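Local coordinates for protein acetolactate synthase isozyme 1 large subunit (Escherichia coli, PDB 6LPI) that forms the large subunit of a thiamine diphosphate-dependent enzyme and binds flavin-adenine dinucleotide, thiamine diphosphate and magnesium ion, at residues 17-22 / 149-154; 276-281 / 302-307. One frame throughout, in Å; residues are numbered along the deposited sequence.

Contact 1 (17-22 / 149-154)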
loop_
_atom_site.group_PDB
_atom_site.type_symbol
_atom_site.label_atom_id
_atom_site.label_comp_id
_atom_site.label_asym_id
_atom_site.label_seq_id
_atom_site.Cartn_x
_atom_site.Cartn_y
_atom_site.Cartn_z
ATOM N N GLU B 17 -17.723 -22.080 12.522
ATOM C CA GLU B 17 -16.793 -22.490 13.568
ATOM C C GLU B 17 -15.422 -22.824 13.000
ATOM O O GLU B 17 -14.404 -22.556 13.651
ATOM C CB GLU B 17 -17.349 -23.677 14.369
ATOM C CG GLU B 17 -18.678 -23.387 15.047
ATOM C CD GLU B 17 -19.310 -24.609 15.676
ATOM O OE1 GLU B 17 -18.943 -25.727 15.265
ATOM O OE2 GLU B 17 -20.157 -24.450 16.594
ATOM N N PHE B 18 -15.355 -23.391 11.796
ATOM C CA PHE B 18 -14.039 -23.648 11.224
ATOM C C PHE B 18 -13.324 -22.357 10.881
ATOM O O PHE B 18 -12.102 -22.263 11.033
ATOM C CB PHE B 18 -14.106 -24.509 9.975
ATOM C CG PHE B 18 -12.770 -24.673 9.326
ATOM C CD1 PHE B 18 -11.895 -25.648 9.757
ATOM C CD2 PHE B 18 -12.364 -23.811 8.325
ATOM C CE1 PHE B 18 -10.653 -25.779 9.181
ATOM C CE2 PHE B 18 -11.133 -23.934 7.757
ATOM C CZ PHE B 18 -10.273 -24.919 8.186
ATOM N N ILE B 19 -14.052 -21.374 10.358
ATOM C CA ILE B 19 -13.412 -20.105 10.035
ATOM C C ILE B 19 -12.780 -19.516 11.284
ATOM O O ILE B 19 -11.605 -19.127 11.289
ATOM C CB ILE B 19 -14.428 -19.137 9.410
ATOM C CG1 ILE B 19 -14.771 -19.564 7.988
ATOM C CG2 ILE B 19 -13.850 -17.748 9.383
ATOM C CD1 ILE B 19 -16.146 -19.124 7.579
ATOM N N VAL B 20 -13.549 -19.475 12.374
ATOM C CA VAL B 20 -13.029 -18.919 13.621
ATOM C C VAL B 20 -11.842 -19.724 14.127
ATOM O O VAL B 20 -10.832 -19.158 14.560
ATOM C CB VAL B 20 -14.147 -18.854 14.678
ATOM C CG1 VAL B 20 -13.581 -18.354 16.008
ATOM C CG2 VAL B 20 -15.248 -17.933 14.187
ATOM N N HIS B 21 -11.934 -21.053 14.061
ATOM C CA HIS B 21 -10.849 -21.891 14.556
ATOM C C HIS B 21 -9.571 -21.653 13.766
ATOM O O HIS B 21 -8.484 -21.501 14.341
ATOM C CB HIS B 21 -11.273 -23.349 14.473
ATOM C CG HIS B 21 -10.235 -24.308 14.949
ATOM N ND1 HIS B 21 -9.857 -25.418 14.225
ATOM C CD2 HIS B 21 -9.507 -24.335 16.091
ATOM C CE1 HIS B 21 -8.941 -26.089 14.899
ATOM N NE2 HIS B 21 -8.709 -25.451 16.033
ATOM N N PHE B 22 -9.698 -21.575 12.442
ATOM C CA PHE B 22 -8.557 -21.302 11.581
ATOM C C PHE B 22 -7.945 -19.952 11.921
ATOM O O PHE B 22 -6.717 -19.824 12.043
ATOM C CB PHE B 22 -9.017 -21.367 10.120
ATOM C CG PHE B 22 -7.930 -21.082 9.101
ATOM C CD1 PHE B 22 -7.632 -19.773 8.712
ATOM C CD2 PHE B 22 -7.231 -22.127 8.503
ATOM C CE1 PHE B 22 -6.631 -19.516 7.778
ATOM C CE2 PHE B 22 -6.226 -21.870 7.559
ATOM C CZ PHE B 22 -5.928 -20.573 7.201
ATOM N N GLN B 149 -8.672 -25.336 2.224
ATOM C CA GLN B 149 -7.685 -24.878 1.246
ATOM C C GLN B 149 -7.820 -23.387 1.009
ATOM O O GLN B 149 -6.838 -22.643 1.112
ATOM C CB GLN B 149 -7.819 -25.604 -0.099
ATOM C CG GLN B 149 -6.864 -26.793 -0.296
ATOM C CD GLN B 149 -5.442 -26.524 0.207
ATOM O OE1 GLN B 149 -4.838 -27.393 0.847
ATOM N NE2 GLN B 149 -4.909 -25.326 -0.062
ATOM N N VAL B 150 -9.048 -22.928 0.759
ATOM C CA VAL B 150 -9.302 -21.508 0.535
ATOM C C VAL B 150 -8.609 -20.673 1.592
ATOM O O VAL B 150 -7.725 -19.863 1.289
ATOM C CB VAL B 150 -10.812 -21.221 0.488
ATOM C CG1 VAL B 150 -11.089 -19.755 0.825
ATOM C CG2 VAL B 150 -11.347 -21.578 -0.896
ATOM N N MET B 151 -8.906 -20.936 2.854
ATOM C CA MET B 151 -8.361 -20.017 3.834
ATOM C C MET B 151 -6.864 -20.159 3.921
ATOM O O MET B 151 -6.148 -19.148 3.887
ATOM C CB MET B 151 -9.054 -20.177 5.178
ATOM C CG MET B 151 -10.534 -20.039 4.940
ATOM S SD MET B 151 -11.377 -19.244 6.277
ATOM C CE MET B 151 -11.023 -20.413 7.566
ATOM N N SER B 152 -6.363 -21.394 3.883
ATOM C CA SER B 152 -4.917 -21.559 3.942
ATOM C C SER B 152 -4.247 -20.871 2.758
ATOM O O SER B 152 -3.154 -20.309 2.892
ATOM C CB SER B 152 -4.530 -23.025 4.030
ATOM O OG SER B 152 -3.123 -23.104 3.920
ATOM N N ASP B 153 -4.858 -20.940 1.576
ATOM C CA ASP B 153 -4.202 -20.267 0.469
ATOM C C ASP B 153 -4.382 -18.763 0.546
ATOM O O ASP B 153 -3.426 -18.029 0.263
ATOM C CB ASP B 153 -4.667 -20.828 -0.868
ATOM C CG ASP B 153 -4.309 -22.289 -1.017
ATOM O OD1 ASP B 153 -3.172 -22.662 -0.631
ATOM O OD2 ASP B 153 -5.112 -23.046 -1.592
ATOM N N ALA B 154 -5.541 -18.286 1.020
ATOM C CA ALA B 154 -5.723 -16.842 1.137
ATOM C C ALA B 154 -4.619 -16.233 2.001
ATOM O O ALA B 154 -3.892 -15.326 1.563
ATOM C CB ALA B 154 -7.107 -16.524 1.699
#
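F22 and M151 mark the nearest backbone approach, 7.9 Å between their CA atoms, where helix segments 17-22 and 149-154 run roughly parallel with axes 11.1 Å apart and a crossing angle of -30°. M151 supplies about half of the buried surface, and F18 and I19 meet the other helix through it. Its CB lies over one face of the F22 ring, 3.7 Å from the centroid and 15° off the ring normal, a CH-pi contact. SD lies oblique to the same ring, 5.1 Å from its centroid, a Met-aromatic contact. The side chain bends at chi2 and again at chi3 (-62°), which carries CE to the base of F22, 3.4 Å from its CB. CE also meets CE2 of F18 at 3.5 Å. Both helices pack on strand 166-171, I19 against I170 and V150 against I168, on one side of the parallel sheet of the N-terminal thiamine diphosphate-binding fold. I19 crosses M151 at about a right angle, its CG1 3.8 Å from SD. The far end of the F22 ring reaches the second helix itself, with CZ 3.4 Å from the backbone N of S152. No hydrogen bond joins the two segments.

Contact 2 (276-281 / 302-307); sequences ADLLIV and KIIHVD. With FAD (flavin-adenine dinucleotide), chain I.
L278 and K302 begin a parallel register that runs through L279 with I303 and I280 with I304 to V281 with H305, with strand axes 4.8 Å apart. Five backbone hydrogen bonds join the segments; the last, from V306 N to V281 O, measures 2.9 Å. The L278 side chain leaves on the face shared with I280, K302 and I304, and its branches reach strand 302-307. Its CB lies 3.8 Å and its CG 3.9 Å from K302 O. CD1 meets K302 O at 3.3 Å and I304 CG1 at 3.7 Å, and CD2 comes within 4.1 Å of I304 CD1. L279, I303, V281 and H305 occupy the other face, where L279 and I303 lie side by side. The edge of the H305 ring faces V281 O, while its NE2 is hydrogen-bonded to A284 O. The strands form a beta-alpha-beta crossover through helix 288-291 in the Rossmann-like central domain. Beyond the paired residues, D307 OD1 accepts a hydrogen bond from FAD O3B at 2.6 Å. The bond from O2B to OD2 is modelled doubtfully short; D309 N is also hydrogen-bonded to OD2. The carboxylate thus appears to take both ribose hydroxyls, which its probable negative charge would suit.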
loop_
_atom_site.group_PDB
_atom_site.type_symbol
_atom_site.label_atom_id
_atom_site.label_comp_id
_atom_site.label_asym_id
_atom_site.label_seq_id
_atom_site.Cartn_x
_atom_site.Cartn_y
_atom_site.Cartn_z
ATOM N N ALA B 276 23.171 11.865 -10.706
ATOM C CA ALA B 276 23.588 10.486 -10.480
ATOM C C ALA B 276 24.001 9.780 -11.774
ATOM O O ALA B 276 23.386 9.969 -12.829
ATOM C CB ALA B 276 22.460 9.704 -9.819
ATOM N N ASP B 277 25.072 8.974 -11.690
ATOM C CA ASP B 277 25.461 8.079 -12.777
ATOM C C ASP B 277 25.045 6.630 -12.552
ATOM O O ASP B 277 25.162 5.823 -13.475
ATOM C CB ASP B 277 26.979 8.152 -13.039
ATOM C CG ASP B 277 27.838 7.588 -11.889
ATOM O OD1 ASP B 277 27.302 7.276 -10.808
ATOM O OD2 ASP B 277 29.075 7.457 -12.088
ATOM N N LEU B 278 24.558 6.283 -11.364
ATOM C CA LEU B 278 23.979 4.970 -11.109
ATOM C C LEU B 278 23.005 5.076 -9.950
ATOM O O LEU B 278 23.343 5.664 -8.919
ATOM C CB LEU B 278 25.057 3.945 -10.752
ATOM C CG LEU B 278 24.533 2.643 -10.162
ATOM C CD1 LEU B 278 24.197 1.661 -11.287
ATOM C CD2 LEU B 278 25.565 2.090 -9.201
ATOM N N LEU B 279 21.798 4.555 -10.108
ATOM C CA LEU B 279 20.871 4.516 -8.987
ATOM C C LEU B 279 20.530 3.070 -8.666
ATOM O O LEU B 279 20.319 2.251 -9.570
ATOM C CB LEU B 279 19.620 5.393 -9.150
ATOM C CG LEU B 279 18.667 5.661 -10.268
ATOM C CD1 LEU B 279 17.690 4.568 -10.271
ATOM C CD2 LEU B 279 17.968 6.953 -9.963
ATOM N N ILE B 280 20.583 2.762 -7.374
ATOM C CA ILE B 280 20.280 1.455 -6.806
ATOM C C ILE B 280 18.863 1.498 -6.263
ATOM O O ILE B 280 18.590 2.165 -5.263
ATOM C CB ILE B 280 21.261 1.088 -5.687
ATOM C CG1 ILE B 280 22.713 1.388 -6.088
ATOM C CG2 ILE B 280 21.004 -0.317 -5.207
ATOM C CD1 ILE B 280 23.276 2.609 -5.443
ATOM N N VAL B 281 17.941 0.848 -6.945
ATOM C CA VAL B 281 16.529 0.957 -6.621
ATOM C C VAL B 281 16.122 -0.316 -5.887
ATOM O O VAL B 281 16.097 -1.407 -6.472
ATOM C CB VAL B 281 15.691 1.166 -7.885
ATOM C CG1 VAL B 281 14.263 1.544 -7.515
ATOM C CG2 VAL B 281 16.345 2.194 -8.747
ATOM N N LYS B 302 22.901 4.578 -14.987
ATOM C CA LYS B 302 22.623 3.165 -15.104
ATOM C C LYS B 302 21.805 2.767 -13.888
ATOM O O LYS B 302 21.869 3.414 -12.840
ATOM C CB LYS B 302 23.909 2.356 -15.212
ATOM C CG LYS B 302 24.747 2.741 -16.405
ATOM C CD LYS B 302 25.331 1.550 -17.100
ATOM C CE LYS B 302 25.786 1.941 -18.489
ATOM N NZ LYS B 302 24.640 2.558 -19.213
ATOM N N ILE B 303 20.992 1.734 -14.035
ATOM C CA ILE B 303 20.035 1.401 -12.997
ATOM C C ILE B 303 20.208 -0.045 -12.573
ATOM O O ILE B 303 20.300 -0.954 -13.413
ATOM C CB ILE B 303 18.590 1.678 -13.454
ATOM C CG1 ILE B 303 18.395 3.194 -13.632
ATOM C CG2 ILE B 303 17.586 1.042 -12.488
ATOM C CD1 ILE B 303 17.047 3.603 -14.156
ATOM N N ILE B 304 20.223 -0.249 -11.261
ATOM C CA ILE B 304 20.023 -1.559 -10.671
ATOM C C ILE B 304 18.670 -1.525 -9.972
ATOM O O ILE B 304 18.325 -0.550 -9.291
ATOM C CB ILE B 304 21.148 -1.921 -9.683
ATOM C CG1 ILE B 304 22.493 -1.421 -10.193
ATOM C CG2 ILE B 304 21.191 -3.416 -9.452
ATOM C CD1 ILE B 304 23.606 -1.563 -9.169
ATOM N N HIS B 305 17.900 -2.588 -10.152
ATOM C CA HIS B 305 16.535 -2.619 -9.669
ATOM C C HIS B 305 16.299 -3.997 -9.063
ATOM O O HIS B 305 16.352 -5.003 -9.783
ATOM C CB HIS B 305 15.569 -2.317 -10.831
ATOM C CG HIS B 305 14.151 -2.073 -10.405
ATOM N ND1 HIS B 305 13.094 -2.103 -11.288
ATOM C CD2 HIS B 305 13.618 -1.778 -9.196
ATOM C CE1 HIS B 305 11.970 -1.853 -10.644
ATOM N NE2 HIS B 305 12.261 -1.644 -9.374
ATOM N N VAL B 306 15.988 -4.039 -7.767
ATOM C CA VAL B 306 15.695 -5.279 -7.040
ATOM C C VAL B 306 14.269 -5.201 -6.536
ATOM O O VAL B 306 13.951 -4.354 -5.691
ATOM C CB VAL B 306 16.643 -5.520 -5.850
ATOM C CG1 VAL B 306 16.428 -6.919 -5.289
ATOM C CG2 VAL B 306 18.087 -5.378 -6.280
ATOM N N ASP B 307 13.435 -6.136 -6.987
ATOM C CA ASP B 307 12.023 -6.091 -6.661
ATOM C C ASP B 307 11.486 -7.521 -6.621
ATOM O O ASP B 307 11.883 -8.367 -7.432
ATOM C CB ASP B 307 11.282 -5.243 -7.703
ATOM C CG ASP B 307 9.995 -4.679 -7.174
ATOM O OD1 ASP B 307 9.966 -3.444 -6.935
ATOM O OD2 ASP B 307 9.033 -5.461 -6.992
HETATM P PA FAD I . 5.270 0.951 -3.064
HETATM O O1A FAD I . 5.245 1.348 -1.640
HETATM O O2A FAD I . 3.966 0.519 -3.681
HETATM O O5B FAD I . 6.361 -0.191 -3.048
HETATM C C5B FAD I . 6.035 -1.553 -3.391
HETATM C C4B FAD I . 7.153 -2.078 -4.250
HETATM O O4B FAD I . 8.118 -2.800 -3.438
HETATM C C3B FAD I . 6.714 -3.058 -5.333
HETATM O O3B FAD I . 7.512 -2.836 -6.497
HETATM C C2B FAD I . 6.940 -4.408 -4.642
HETATM O O2B FAD I . 7.066 -5.512 -5.527
HETATM C C1B FAD I . 8.262 -4.110 -3.951
HETATM N N9A FAD I . 8.611 -5.004 -2.860
HETATM C C8A FAD I . 7.857 -5.324 -1.763
HETATM N N7A FAD I . 8.449 -6.149 -0.929
HETATM C C5A FAD I . 9.680 -6.387 -1.520
HETATM C C6A FAD I . 10.779 -7.186 -1.145
HETATM N N6A FAD I . 10.818 -7.922 -0.032
HETATM N N1A FAD I . 11.848 -7.211 -1.971
HETATM C C2A FAD I . 11.815 -6.483 -3.090
HETATM N N3A FAD I . 10.843 -5.690 -3.543
HETATM C C4A FAD I . 9.792 -5.689 -2.712
HETATM N N1 FAD I . 5.629 9.625 -3.537
HETATM C C2 FAD I . 6.900 10.081 -3.718
HETATM O O2 FAD I . 7.842 9.306 -3.820
HETATM N N3 FAD I . 7.147 11.441 -3.774
HETATM C C4 FAD I . 6.203 12.441 -3.663
HETATM O O4 FAD I . 6.544 13.619 -3.724
HETATM C C4X FAD I . 4.846 11.945 -3.482
HETATM N N5 FAD I . 3.872 12.822 -3.363
HETATM C C5X FAD I . 2.583 12.338 -3.172
HETATM C C6 FAD I . 1.533 13.248 -3.033
HETATM C C7 FAD I . 0.227 12.806 -2.825
HETATM C C7M FAD I . -0.887 13.810 -2.696
HETATM C C8 FAD I . -0.039 11.428 -2.762
HETATM C C8M FAD I . -1.446 10.920 -2.557
HETATM C C9 FAD I . 1.007 10.519 -2.902
HETATM C C9A FAD I . 2.307 10.961 -3.115
HETATM N N10 FAD I . 3.385 10.061 -3.255
HETATM C C10 FAD I . 4.664 10.516 -3.436
HETATM C "C1'" FAD I . 3.170 8.615 -3.196
HETATM C "C2'" FAD I . 3.083 7.977 -4.574
HETATM O "O2'" FAD I . 1.759 8.103 -5.092
HETATM C "C3'" FAD I . 3.423 6.491 -4.465
HETATM O "O3'" FAD I . 2.552 5.870 -3.524
HETATM C "C4'" FAD I . 4.861 6.201 -4.051
HETATM O "O4'" FAD I . 5.714 7.163 -4.660
HETATM C "C5'" FAD I . 5.301 4.812 -4.445
HETATM O "O5'" FAD I . 6.449 4.442 -3.661
HETATM P P FAD I . 7.081 3.029 -3.801
HETATM O O1P FAD I . 7.875 2.974 -5.107
HETATM O O2P FAD I . 7.722 2.720 -2.648
HETATM O O3P FAD I . 5.817 2.139 -3.961
#

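Both segments of 17-22/149-154 precede those of 276-281/302-307 in the chain. The centres of the two contacts are 41 Å apart, and their nearest atoms about 18 Å. They share no helix, strand or sheet. Contact 1 joins two helices on the same side of their sheet, the parallel one running from 53-56 to 137-140. Contact 2 joins two neighbouring strands, 278-282 and 302-307, within the sheet of the central domain, with 214-218 and 321-324 as the next strands on the two sides. Of the two, contact 2 reaches the flavin-adenine dinucleotide pocket. They belong to two different domains, the N-terminal and the central, each built on its own parallel sheet, so neither contact touches the other directly.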